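Local atomic coordinates of ectonucleotide pyrophosphatase/phosphodiesterase family member 5 (PDB entry 5VEO), a protein that probably hydrolyses phosphodiester or pyrophosphate bonds of nucleotide-type substrates at a zinc-containing site outside the cell, with restricted activity on nucleotides. Residues 214-225 against 334-345; 61-70 against 354-362. The protein carries 1 engineered substitution. All coordinates share one frame; numbering follows the deposited sequence. Where two conformers were deposited one is given.

Overall arrangement
Both contacts are largely buried, yet they show how chemistry follows place in a fold of the alkaline phosphatase clan. Contact 1 lies within the large mixed sheet: strands 218-222 and 338-341 are joined by backbone hydrogen bonds, with a zinc site at one end. Contact 2 packs helix 58-67 and the turn after it against the end of edge strand 349-355 and the start of helix 359-366; no direct hydrogen bond crosses it, and waters, methyl groups and a tyrosine ring do the joining. The two meet where Asp224 touches His62, Phe338 Met354, and Phe345 Leu362; helix 359-366 thus packs on contact 1's sheet. In sequence, contact 1 is nested inside the loop closed by contact 2.

Contact 1 (214-225 against 334-345); sequences WNNVNLIVTSDH and MHPIFLAHGPAF. With ZN (zinc ion), chain E; AMP (adenosine monophosphate), chain Q.
Trp214 and His341 stack at the end of this antiparallel strand pair remote from the zinc. The imidazole lies over the six-membered ring of the indole in an offset stack, centroids 3.9 Å apart and planes 11° from parallel, with Trp214 CZ2 over the centre of the imidazole and His341 CE1 nearer the indole's rim. CG of Trp214 is anti to the backbone N (chi1 174°), which carries the indole alongside the strand to meet the histidine. In the imidazole plane, a water 2.8 Å from His341 ND1 also lies within bonding distance of Trp214 O and Val217 O, and is likely to limit rotation of the ring. A leucine in place of Trp214 would probably deprive the imidazole of its flat partner and leave it freer to tilt about that water.

Between the strands, Leu219 with His341 and Val221 with Leu339 are hydrogen-bonded pairs whose side chains share one face of the sheet; Val221 and Leu339 lie side by side, pointing the same way. On the other face, Ile220 CG2 meets Phe338 CE1 at 3.6 Å, while its CG1 rests against Ala340 and Phe345. Ala340 CB in turn sits over the centre of the Phe345 ring. Asn218 OD1 accepts from Ala344 N (2.9 Å) on a lone pair in the carbonyl plane, gripping the Gly342-Phe345 type I turn, as its ND2 bonds Gln14. Thr222 OG1 donates to Ile337 O at 2.7 Å.

Past the strand, Asp224 OD2 (2.0 Å) and His225 NE2 (2.1 Å) bind zinc together with Asp22 and AMP O3P. Alongside, Met334 O meets His225 CA and Pro336 packs on Ser223. Chemically, 214-225 thus offers both zinc ligands from the C-terminal end of an inner strand hydrogen-bonded to 16-21 and 338-341.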
loop_
_atom_site.group_PDB
_atom_site.type_symbol
_atom_site.label_atom_id
_atom_site.label_comp_id
_atom_site.label_asym_id
_atom_site.label_seq_id
_atom_site.Cartn_x
_atom_site.Cartn_y
_atom_site.Cartn_z
ATOM N N TRP A 214 -12.912 9.340 -20.490
ATOM C CA TRP A 214 -13.701 8.497 -19.593
ATOM C C TRP A 214 -14.001 7.133 -20.207
ATOM O O TRP A 214 -13.949 6.110 -19.520
ATOM C CB TRP A 214 -14.993 9.222 -19.226
ATOM C CG TRP A 214 -15.949 8.408 -18.426
ATOM C CD1 TRP A 214 -17.178 7.959 -18.825
ATOM C CD2 TRP A 214 -15.765 7.944 -17.080
ATOM N NE1 TRP A 214 -17.773 7.240 -17.805
ATOM C CE2 TRP A 214 -16.924 7.220 -16.725
ATOM C CE3 TRP A 214 -14.729 8.065 -16.144
ATOM C CZ2 TRP A 214 -17.076 6.616 -15.468
ATOM C CZ3 TRP A 214 -14.881 7.466 -14.895
ATOM C CH2 TRP A 214 -16.044 6.749 -14.572
ATOM N N ASN A 215 -14.353 7.077 -21.483
ATOM C CA ASN A 215 -14.661 5.776 -22.047
ATOM C C ASN A 215 -13.509 5.138 -22.820
ATOM O O ASN A 215 -13.729 4.145 -23.511
ATOM C CB ASN A 215 -15.935 5.888 -22.903
ATOM C CG ASN A 215 -17.175 5.901 -22.028
ATOM O OD1 ASN A 215 -17.362 4.998 -21.180
ATOM N ND2 ASN A 215 -17.984 6.948 -22.148
ATOM N N ASN A 216 -12.270 5.631 -22.691
ATOM C CA ASN A 216 -11.138 4.907 -23.260
ATOM C C ASN A 216 -9.962 4.753 -22.311
ATOM O O ASN A 216 -8.878 4.346 -22.756
ATOM C CB ASN A 216 -10.628 5.554 -24.558
ATOM C CG ASN A 216 -10.543 7.040 -24.476
ATOM O OD1 ASN A 216 -9.478 7.605 -24.231
ATOM N ND2 ASN A 216 -11.673 7.694 -24.681
ATOM N N VAL A 217 -10.121 5.102 -21.039
ATOM C CA VAL A 217 -9.136 4.802 -20.008
ATOM C C VAL A 217 -9.792 3.820 -19.062
ATOM O O VAL A 217 -10.944 4.020 -18.686
ATOM C CB VAL A 217 -8.705 6.063 -19.246
ATOM C CG1 VAL A 217 -7.886 5.688 -17.997
ATOM C CG2 VAL A 217 -7.934 7.005 -20.169
ATOM N N ASN A 218 -9.081 2.759 -18.707
ATOM C CA ASN A 218 -9.530 1.846 -17.656
ATOM C C ASN A 218 -9.085 2.439 -16.325
ATOM O O ASN A 218 -7.884 2.474 -16.034
ATOM C CB ASN A 218 -8.949 0.459 -17.876
ATOM C CG ASN A 218 -9.477 -0.183 -19.152
ATOM O OD1 ASN A 218 -10.629 -0.588 -19.208
ATOM N ND2 ASN A 218 -8.648 -0.219 -20.191
ATOM N N LEU A 219 -10.054 2.940 -15.551
ATOM C CA LEU A 219 -9.811 3.558 -14.255
ATOM C C LEU A 219 -9.933 2.497 -13.165
ATOM O O LEU A 219 -10.979 1.863 -13.035
ATOM C CB LEU A 219 -10.809 4.686 -14.008
ATOM C CG LEU A 219 -10.842 5.316 -12.624
ATOM C CD1 LEU A 219 -9.498 5.978 -12.315
ATOM C CD2 LEU A 219 -11.960 6.315 -12.530
ATOM N N ILE A 220 -8.874 2.312 -12.391
ATOM C CA ILE A 220 -8.852 1.337 -11.307
ATOM C C ILE A 220 -8.648 2.144 -10.039
ATOM O O ILE A 220 -7.664 2.877 -9.929
ATOM C CB ILE A 220 -7.744 0.290 -11.503
ATOM C CG1 ILE A 220 -7.999 -0.507 -12.800
ATOM C CG2 ILE A 220 -7.619 -0.609 -10.261
ATOM C CD1 ILE A 220 -6.895 -1.406 -13.204
ATOM N N VAL A 221 -9.591 2.037 -9.098
ATOM C CA VAL A 221 -9.549 2.795 -7.857
ATOM C C VAL A 221 -9.341 1.797 -6.725
ATOM O O VAL A 221 -10.182 0.913 -6.506
ATOM C CB VAL A 221 -10.825 3.620 -7.634
ATOM C CG1 VAL A 221 -10.751 4.380 -6.306
ATOM C CG2 VAL A 221 -11.047 4.576 -8.805
ATOM N N THR A 222 -8.242 1.929 -6.000
ATOM C CA THR A 222 -7.962 0.977 -4.938
ATOM C C THR A 222 -7.196 1.686 -3.827
ATOM O O THR A 222 -7.264 2.914 -3.690
ATOM C CB THR A 222 -7.272 -0.272 -5.533
ATOM O OG1 THR A 222 -7.198 -1.313 -4.548
ATOM C CG2 THR A 222 -5.890 0.022 -6.092
ATOM N N SER A 223 -6.533 0.906 -2.990
ATOM C CA SER A 223 -5.808 1.432 -1.845
ATOM C C SER A 223 -4.787 0.391 -1.412
ATOM O O SER A 223 -4.718 -0.721 -1.957
ATOM C CB SER A 223 -6.779 1.788 -0.722
ATOM O OG SER A 223 -6.150 2.468 0.336
ATOM N N ASP A 224 -3.973 0.781 -0.442
ATOM C CA ASP A 224 -2.929 -0.080 0.088
ATOM C C ASP A 224 -3.385 -0.947 1.258
ATOM O O ASP A 224 -2.824 -2.022 1.460
ATOM C CB ASP A 224 -1.702 0.747 0.492
ATOM C CG ASP A 224 -2.003 1.952 1.383
ATOM O OD1 ASP A 224 -3.172 2.388 1.567
ATOM O OD2 ASP A 224 -0.993 2.497 1.921
ATOM N N HIS A 225 -4.370 -0.499 2.027
ATOM C CA HIS A 225 -4.803 -1.187 3.249
ATOM C C HIS A 225 -5.976 -0.427 3.847
ATOM O O HIS A 225 -6.352 0.660 3.362
ATOM C CB HIS A 225 -3.671 -1.241 4.290
ATOM C CG HIS A 225 -3.159 0.122 4.609
ATOM N ND1 HIS A 225 -3.877 1.032 5.360
ATOM C CD2 HIS A 225 -2.082 0.792 4.131
ATOM C CE1 HIS A 225 -3.253 2.200 5.337
ATOM N NE2 HIS A 225 -2.156 2.075 4.609
ATOM N N MET A 334 -7.962 -4.682 7.566
ATOM C CA MET A 334 -6.769 -4.285 6.819
ATOM C C MET A 334 -6.988 -4.272 5.312
ATOM O O MET A 334 -6.096 -3.810 4.581
ATOM C CB MET A 334 -5.611 -5.207 7.163
ATOM C CG MET A 334 -5.100 -5.044 8.572
ATOM S SD MET A 334 -4.545 -3.378 8.960
ATOM C CE MET A 334 -5.940 -2.731 9.816
ATOM N N HIS A 335 -8.178 -4.708 4.832
ATOM C CA HIS A 335 -8.365 -4.875 3.392
ATOM C C HIS A 335 -8.828 -3.580 2.720
ATOM O O HIS A 335 -9.698 -2.873 3.240
ATOM C CB HIS A 335 -9.365 -5.988 3.114
ATOM C CG HIS A 335 -8.862 -7.329 3.536
ATOM N ND1 HIS A 335 -9.669 -8.438 3.643
ATOM C CD2 HIS A 335 -7.623 -7.729 3.904
ATOM C CE1 HIS A 335 -8.949 -9.466 4.057
ATOM N NE2 HIS A 335 -7.698 -9.064 4.205
ATOM N N PRO A 336 -8.264 -3.272 1.553
ATOM C CA PRO A 336 -8.618 -2.057 0.823
ATOM C C PRO A 336 -9.803 -2.241 -0.111
ATOM O O PRO A 336 -10.095 -3.341 -0.570
ATOM C CB PRO A 336 -7.368 -1.812 -0.023
ATOM C CG PRO A 336 -6.911 -3.207 -0.353
ATOM C CD PRO A 336 -7.186 -4.020 0.898
ATOM N N ILE A 337 -10.389 -1.105 -0.495
ATOM C CA ILE A 337 -11.365 -1.085 -1.580
ATOM C C ILE A 337 -10.705 -1.490 -2.891
ATOM O O ILE A 337 -9.492 -1.284 -3.105
ATOM C CB ILE A 337 -12.006 0.298 -1.783
ATOM C CG1 ILE A 337 -10.914 1.354 -1.992
ATOM C CG2 ILE A 337 -13.015 0.599 -0.732
ATOM C CD1 ILE A 337 -11.350 2.574 -2.736
ATOM N N PHE A 338 -11.523 -2.010 -3.804
ATOM C CA PHE A 338 -11.127 -2.171 -5.204
ATOM C C PHE A 338 -12.357 -2.031 -6.092
ATOM O O PHE A 338 -13.333 -2.780 -5.937
ATOM C CB PHE A 338 -10.457 -3.524 -5.448
ATOM C CG PHE A 338 -9.974 -3.715 -6.858
ATOM C CD1 PHE A 338 -8.643 -3.510 -7.173
ATOM C CD2 PHE A 338 -10.851 -4.092 -7.869
ATOM C CE1 PHE A 338 -8.190 -3.677 -8.487
ATOM C CE2 PHE A 338 -10.413 -4.253 -9.157
ATOM C CZ PHE A 338 -9.072 -4.044 -9.469
ATOM N N LEU A 339 -12.297 -1.097 -7.036
ATOM C CA LEU A 339 -13.354 -0.951 -8.022
ATOM C C LEU A 339 -12.737 -0.418 -9.305
ATOM O O LEU A 339 -11.636 0.121 -9.294
ATOM C CB LEU A 339 -14.491 -0.060 -7.507
ATOM C CG LEU A 339 -14.350 1.409 -7.163
ATOM C CD1 LEU A 339 -15.745 2.049 -6.998
ATOM C CD2 LEU A 339 -13.519 1.602 -5.886
ATOM N N ALA A 340 -13.442 -0.583 -10.418
ATOM C CA ALA A 340 -12.855 -0.136 -11.677
ATOM C C ALA A 340 -13.937 0.104 -12.717
ATOM O O ALA A 340 -15.040 -0.445 -12.643
ATOM C CB ALA A 340 -11.845 -1.151 -12.196
ATOM N N HIS A 341 -13.584 0.933 -13.702
ATOM C CA HIS A 341 -14.472 1.276 -14.806
ATOM C C HIS A 341 -13.641 1.459 -16.058
ATOM O O HIS A 341 -12.588 2.083 -16.005
ATOM C CB HIS A 341 -15.228 2.576 -14.544
ATOM C CG HIS A 341 -15.880 3.137 -15.768
ATOM N ND1 HIS A 341 -15.207 3.947 -16.659
ATOM C CD2 HIS A 341 -17.132 2.987 -16.260
ATOM C CE1 HIS A 341 -16.022 4.271 -17.651
ATOM N NE2 HIS A 341 -17.193 3.699 -17.434
ATOM N N GLY A 342 -14.120 0.928 -17.182
ATOM C CA GLY A 342 -13.504 1.251 -18.443
ATOM C C GLY A 342 -13.900 0.279 -19.521
ATOM O O GLY A 342 -14.644 -0.685 -19.303
ATOM N N PRO A 343 -13.374 0.511 -20.721
ATOM C CA PRO A 343 -13.785 -0.315 -21.863
ATOM C C PRO A 343 -13.416 -1.779 -21.710
ATOM O O PRO A 343 -14.106 -2.643 -22.267
ATOM C CB PRO A 343 -13.069 0.351 -23.047
ATOM C CG PRO A 343 -11.978 1.153 -22.451
ATOM C CD PRO A 343 -12.436 1.582 -21.094
ATOM N N ALA A 344 -12.378 -2.096 -20.944
ATOM C CA ALA A 344 -11.980 -3.479 -20.727
ATOM C C ALA A 344 -12.736 -4.164 -19.590
ATOM O O ALA A 344 -12.607 -5.385 -19.435
ATOM C CB ALA A 344 -10.481 -3.557 -20.429
ATOM N N PHE A 345 -13.515 -3.424 -18.814
ATOM C CA PHE A 345 -14.147 -3.958 -17.612
ATOM C C PHE A 345 -15.645 -4.185 -17.793
ATOM O O PHE A 345 -16.325 -3.460 -18.525
ATOM C CB PHE A 345 -13.899 -3.010 -16.439
ATOM C CG PHE A 345 -12.529 -3.136 -15.855
ATOM C CD1 PHE A 345 -11.567 -2.160 -16.062
ATOM C CD2 PHE A 345 -12.192 -4.256 -15.113
ATOM C CE1 PHE A 345 -10.305 -2.291 -15.513
ATOM C CE2 PHE A 345 -10.932 -4.394 -14.573
ATOM C CZ PHE A 345 -9.978 -3.401 -14.785
HETATM ZN ZN ZN E . -1.314 3.620 3.542
HETATM P P AMP Q . 1.154 4.549 5.561
HETATM O O1P AMP Q . 1.960 3.294 5.710
HETATM O O2P AMP Q . 0.711 5.102 6.921
HETATM O O3P AMP Q . -0.043 4.388 4.627
HETATM O "O5'" AMP Q . 2.079 5.671 4.892
HETATM C "C5'" AMP Q . 1.456 6.745 4.170
HETATM C "C4'" AMP Q . 2.172 8.059 4.306
HETATM O "O4'" AMP Q . 3.341 8.021 3.499
HETATM C "C3'" AMP Q . 1.359 9.246 3.784
HETATM O "O3'" AMP Q . 0.889 10.034 4.856
HETATM C "C2'" AMP Q . 2.342 10.051 2.927
HETATM O "O2'" AMP Q . 2.426 11.415 3.243
HETATM C "C1'" AMP Q . 3.663 9.344 3.153
HETATM N N9 AMP Q . 4.503 9.319 1.977
HETATM C C8 AMP Q . 4.258 8.710 0.804
HETATM N N7 AMP Q . 5.304 8.902 -0.038
HETATM C C5 AMP Q . 6.215 9.644 0.646
HETATM C C6 AMP Q . 7.553 10.207 0.376
HETATM N N6 AMP Q . 8.134 10.011 -0.821
HETATM N N1 AMP Q . 8.164 10.909 1.347
HETATM C C2 AMP Q . 7.611 11.118 2.555
HETATM N N3 AMP Q . 6.402 10.635 2.888
HETATM C C4 AMP Q . 5.682 9.918 1.966
HETATM O O HOH W 1 -12.793 5.246 -17.156
#

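Contact 2 (61-70 against 354-362); sequences NHYTLVTGLF and MNSTDLYSL. With NAG (2-acetamido-2-deoxy-beta-D-glucopyranose), chain G; EDO (1,2-ethanediol), chain K.
Ser356 is the first residue of 354-362 to meet 61-70: its CB packs on Leu65 CD2, and its OG donates to a water that in turn donates to Asn61 O and OD1, the latter also held by Val53 N. Next, Thr357 lays its CG2 methyl over one face of the Phe70 ring, 4.2 Å from the centroid and 22° off the normal, a CH-pi contact; the same methyl touches Thr64 CG2 at 3.8 Å. With CG2 anti to its carbonyl carbon and OG1 between the backbone N and the carbonyl carbon (chi1 47°), the methyl is turned to the helix. Leu359 follows, its CD2 against Leu65 CD2 (3.9 Å). Tyr360 then spreads its ring over the Thr67 carbonyl, whose oxygen lies 3.3 Å above the plane of the Tyr360 ring and over its centre. Gly68 suits this fit, since a side chain there would strike Tyr360 CD2. A second water joins Thr64 O, Ser356 O and Tyr360 N.

Strand 349-355, paired with 45-51 and ending at glycosylated Asn355, thus turns into helix 359-366 directly against helix 58-67, while helix 109-115 abuts both Val66 and Tyr360.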
loop_
_atom_site.group_PDB
_atom_site.type_symbol
_atom_site.label_atom_id
_atom_site.label_comp_id
_atom_site.label_asym_id
_atom_site.label_seq_id
_atom_site.Cartn_x
_atom_site.Cartn_y
_atom_site.Cartn_z
ATOM N N ASN A 61 2.790 -2.351 0.217
ATOM C CA ASN A 61 1.596 -2.659 -0.565
ATOM C C ASN A 61 1.547 -1.939 -1.900
ATOM O O ASN A 61 1.116 -2.533 -2.892
ATOM C CB ASN A 61 0.357 -2.412 0.278
ATOM C CG ASN A 61 0.048 -3.632 1.070
ATOM O OD1 ASN A 61 -0.590 -4.551 0.559
ATOM N ND2 ASN A 61 0.610 -3.722 2.273
ATOM N N HIS A 62 2.034 -0.699 -1.978
ATOM C CA HIS A 62 2.066 -0.045 -3.277
ATOM C C HIS A 62 3.089 -0.717 -4.190
ATOM O O HIS A 62 2.845 -0.862 -5.392
ATOM C CB HIS A 62 2.358 1.449 -3.142
ATOM C CG HIS A 62 1.213 2.273 -2.616
ATOM N ND1 HIS A 62 1.050 2.541 -1.279
ATOM C CD2 HIS A 62 0.193 2.908 -3.253
ATOM C CE1 HIS A 62 -0.016 3.307 -1.106
ATOM N NE2 HIS A 62 -0.556 3.545 -2.290
ATOM N N TYR A 63 4.220 -1.181 -3.639
ATOM C CA TYR A 63 5.183 -1.838 -4.523
ATOM C C TYR A 63 4.658 -3.196 -4.991
ATOM O O TYR A 63 4.915 -3.597 -6.136
ATOM C CB TYR A 63 6.545 -1.967 -3.851
ATOM C CG TYR A 63 7.741 -1.962 -4.827
ATOM C CD1 TYR A 63 7.783 -1.091 -5.913
ATOM C CD2 TYR A 63 8.839 -2.788 -4.614
ATOM C CE1 TYR A 63 8.871 -1.062 -6.766
ATOM C CE2 TYR A 63 9.940 -2.763 -5.474
ATOM C CZ TYR A 63 9.937 -1.899 -6.551
ATOM O OH TYR A 63 11.017 -1.817 -7.422
ATOM N N THR A 64 3.881 -3.891 -4.152
ATOM C CA THR A 64 3.208 -5.102 -4.612
ATOM C C THR A 64 2.282 -4.809 -5.790
ATOM O O THR A 64 2.208 -5.595 -6.741
ATOM C CB THR A 64 2.438 -5.745 -3.454
ATOM O OG1 THR A 64 3.382 -6.353 -2.570
ATOM C CG2 THR A 64 1.454 -6.818 -3.945
ATOM N N LEU A 65 1.569 -3.692 -5.755
ATOM C CA LEU A 65 0.628 -3.410 -6.829
ATOM C C LEU A 65 1.332 -3.266 -8.167
ATOM O O LEU A 65 0.736 -3.564 -9.204
ATOM C CB LEU A 65 -0.168 -2.146 -6.516
ATOM C CG LEU A 65 -1.150 -2.229 -5.337
ATOM C CD1 LEU A 65 -1.951 -0.940 -5.209
ATOM C CD2 LEU A 65 -2.082 -3.425 -5.431
ATOM N N VAL A 66 2.586 -2.812 -8.170
ATOM C CA VAL A 66 3.297 -2.540 -9.420
ATOM C C VAL A 66 4.366 -3.589 -9.728
ATOM O O VAL A 66 5.088 -3.454 -10.734
ATOM C CB VAL A 66 3.887 -1.117 -9.446
ATOM C CG1 VAL A 66 2.770 -0.093 -9.323
ATOM C CG2 VAL A 66 4.955 -0.888 -8.354
ATOM N N THR A 67 4.427 -4.678 -8.944
ATOM C CA THR A 67 5.327 -5.806 -9.199
ATOM C C THR A 67 4.648 -7.168 -9.181
ATOM O O THR A 67 5.199 -8.114 -9.760
ATOM C CB THR A 67 6.471 -5.864 -8.171
ATOM O OG1 THR A 67 5.946 -6.135 -6.867
ATOM C CG2 THR A 67 7.285 -4.577 -8.147
ATOM N N GLY A 68 3.496 -7.309 -8.525
ATOM C CA GLY A 68 2.851 -8.598 -8.380
ATOM C C GLY A 68 3.538 -9.524 -7.410
ATOM O O GLY A 68 3.215 -10.719 -7.387
ATOM N N LEU A 69 4.457 -9.001 -6.598
ATOM C CA LEU A 69 5.287 -9.800 -5.711
ATOM C C LEU A 69 4.925 -9.591 -4.248
ATOM O O LEU A 69 4.521 -8.507 -3.833
ATOM C CB LEU A 69 6.757 -9.451 -5.890
ATOM C CG LEU A 69 7.383 -9.857 -7.237
ATOM C CD1 LEU A 69 8.727 -9.171 -7.406
ATOM C CD2 LEU A 69 7.515 -11.351 -7.310
ATOM N N PHE A 70 5.115 -10.642 -3.462
ATOM C CA PHE A 70 5.108 -10.515 -2.013
ATOM C C PHE A 70 6.326 -9.730 -1.548
ATOM O O PHE A 70 7.324 -9.588 -2.273
ATOM C CB PHE A 70 5.098 -11.892 -1.362
ATOM C CG PHE A 70 3.831 -12.639 -1.580
ATOM C CD1 PHE A 70 2.649 -12.173 -1.040
ATOM C CD2 PHE A 70 3.812 -13.802 -2.327
ATOM C CE1 PHE A 70 1.465 -12.865 -1.226
ATOM C CE2 PHE A 70 2.630 -14.503 -2.516
ATOM C CZ PHE A 70 1.457 -14.026 -1.978
ATOM N N MET A 354 -10.209 -11.108 -4.265
ATOM C CA MET A 354 -9.015 -11.135 -5.093
ATOM C C MET A 354 -7.813 -10.960 -4.177
ATOM O O MET A 354 -7.947 -10.544 -3.025
ATOM C CB MET A 354 -9.068 -10.049 -6.166
ATOM C CG MET A 354 -8.696 -8.673 -5.686
ATOM S SD MET A 354 -8.764 -7.368 -6.976
ATOM C CE MET A 354 -7.340 -7.649 -7.995
ATOM N N ASN A 355 -6.639 -11.306 -4.689
ATOM C CA ASN A 355 -5.381 -10.973 -4.039
ATOM C C ASN A 355 -4.788 -9.734 -4.698
ATOM O O ASN A 355 -4.817 -9.607 -5.925
ATOM C CB ASN A 355 -4.401 -12.135 -4.157
ATOM C CG ASN A 355 -4.870 -13.376 -3.413
ATOM O OD1 ASN A 355 -5.333 -13.287 -2.278
ATOM N ND2 ASN A 355 -4.745 -14.526 -4.052
ATOM N N SER A 356 -4.228 -8.832 -3.894
ATOM C CA SER A 356 -3.676 -7.626 -4.493
ATOM C C SER A 356 -2.458 -7.926 -5.356
ATOM O O SER A 356 -2.117 -7.109 -6.211
ATOM C CB SER A 356 -3.315 -6.601 -3.425
ATOM O OG SER A 356 -2.194 -7.017 -2.697
ATOM N N THR A 357 -1.804 -9.074 -5.144
ATOM C CA THR A 357 -0.744 -9.540 -6.030
ATOM C C THR A 357 -1.241 -9.819 -7.441
ATOM O O THR A 357 -0.414 -9.944 -8.353
ATOM C CB THR A 357 -0.127 -10.830 -5.480
ATOM O OG1 THR A 357 -1.187 -11.717 -5.119
ATOM C CG2 THR A 357 0.760 -10.560 -4.290
ATOM N N ASP A 358 -2.552 -9.953 -7.641
ATOM C CA ASP A 358 -3.101 -10.199 -8.969
ATOM C C ASP A 358 -3.165 -8.938 -9.834
ATOM O O ASP A 358 -3.290 -9.052 -11.065
ATOM C CB ASP A 358 -4.511 -10.789 -8.867
ATOM C CG ASP A 358 -4.559 -12.112 -8.134
ATOM O OD1 ASP A 358 -3.595 -12.899 -8.222
ATOM O OD2 ASP A 358 -5.604 -12.368 -7.470
ATOM N N LEU A 359 -3.106 -7.743 -9.238
ATOM C CA LEU A 359 -3.323 -6.538 -10.030
ATOM C C LEU A 359 -2.253 -6.395 -11.112
ATOM O O LEU A 359 -2.553 -6.024 -12.253
ATOM C CB LEU A 359 -3.347 -5.296 -9.142
ATOM C CG LEU A 359 -3.538 -3.996 -9.938
ATOM C CD1 LEU A 359 -4.812 -4.025 -10.761
ATOM C CD2 LEU A 359 -3.524 -2.768 -9.021
ATOM N N TYR A 360 -1.005 -6.692 -10.770
ATOM C CA TYR A 360 0.087 -6.602 -11.734
ATOM C C TYR A 360 -0.198 -7.440 -12.976
ATOM O O TYR A 360 0.004 -6.975 -14.107
ATOM C CB TYR A 360 1.373 -7.050 -11.055
ATOM C CG TYR A 360 2.610 -7.108 -11.938
ATOM C CD1 TYR A 360 3.307 -5.956 -12.271
ATOM C CD2 TYR A 360 3.108 -8.324 -12.380
ATOM C CE1 TYR A 360 4.453 -6.010 -13.055
ATOM C CE2 TYR A 360 4.254 -8.392 -13.147
ATOM C CZ TYR A 360 4.912 -7.238 -13.494
ATOM O OH TYR A 360 6.044 -7.334 -14.256
ATOM N N SER A 361 -0.685 -8.670 -12.791
ATOM C CA SER A 361 -0.980 -9.534 -13.934
ATOM C C SER A 361 -2.086 -8.939 -14.785
ATOM O O SER A 361 -2.048 -9.016 -16.023
ATOM C CB SER A 361 -1.403 -10.923 -13.444
ATOM O OG SER A 361 -0.398 -11.549 -12.670
ATOM N N LEU A 362 -3.081 -8.340 -14.129
ATOM C CA LEU A 362 -4.169 -7.678 -14.836
ATOM C C LEU A 362 -3.649 -6.488 -15.632
ATOM O O LEU A 362 -4.003 -6.314 -16.804
ATOM C CB LEU A 362 -5.232 -7.229 -13.833
ATOM C CG LEU A 362 -6.425 -6.453 -14.383
ATOM C CD1 LEU A 362 -7.142 -7.304 -15.375
ATOM C CD2 LEU A 362 -7.380 -6.030 -13.266
HETATM C C1 NAG G . -5.062 -15.845 -3.535
HETATM C C2 NAG G . -6.194 -16.632 -4.247
HETATM C C3 NAG G . -6.270 -18.070 -3.737
HETATM C C4 NAG G . -4.904 -18.737 -3.783
HETATM C C5 NAG G . -3.902 -17.898 -3.010
HETATM C C6 NAG G . -2.520 -18.497 -3.017
HETATM C C7 NAG G . -8.051 -15.265 -5.068
HETATM C C8 NAG G . -9.380 -14.666 -4.738
HETATM N N2 NAG G . -7.482 -15.981 -4.094
HETATM O O3 NAG G . -7.179 -18.803 -4.552
HETATM O O4 NAG G . -4.964 -20.034 -3.202
HETATM O O5 NAG G . -3.807 -16.602 -3.614
HETATM O O6 NAG G . -1.876 -18.287 -4.266
HETATM O O7 NAG G . -7.484 -15.065 -6.160
HETATM C C1 EDO K . -1.901 -11.458 -0.955
HETATM O O1 EDO K . -1.999 -10.606 -2.127
HETATM C C2 EDO K . -2.026 -12.964 -1.252
HETATM O O2 EDO K . -1.930 -13.743 -0.024
HETATM O O HOH W 2 -1.086 -4.432 -2.147
HETATM O O HOH W 3 -0.097 -6.768 -8.017
#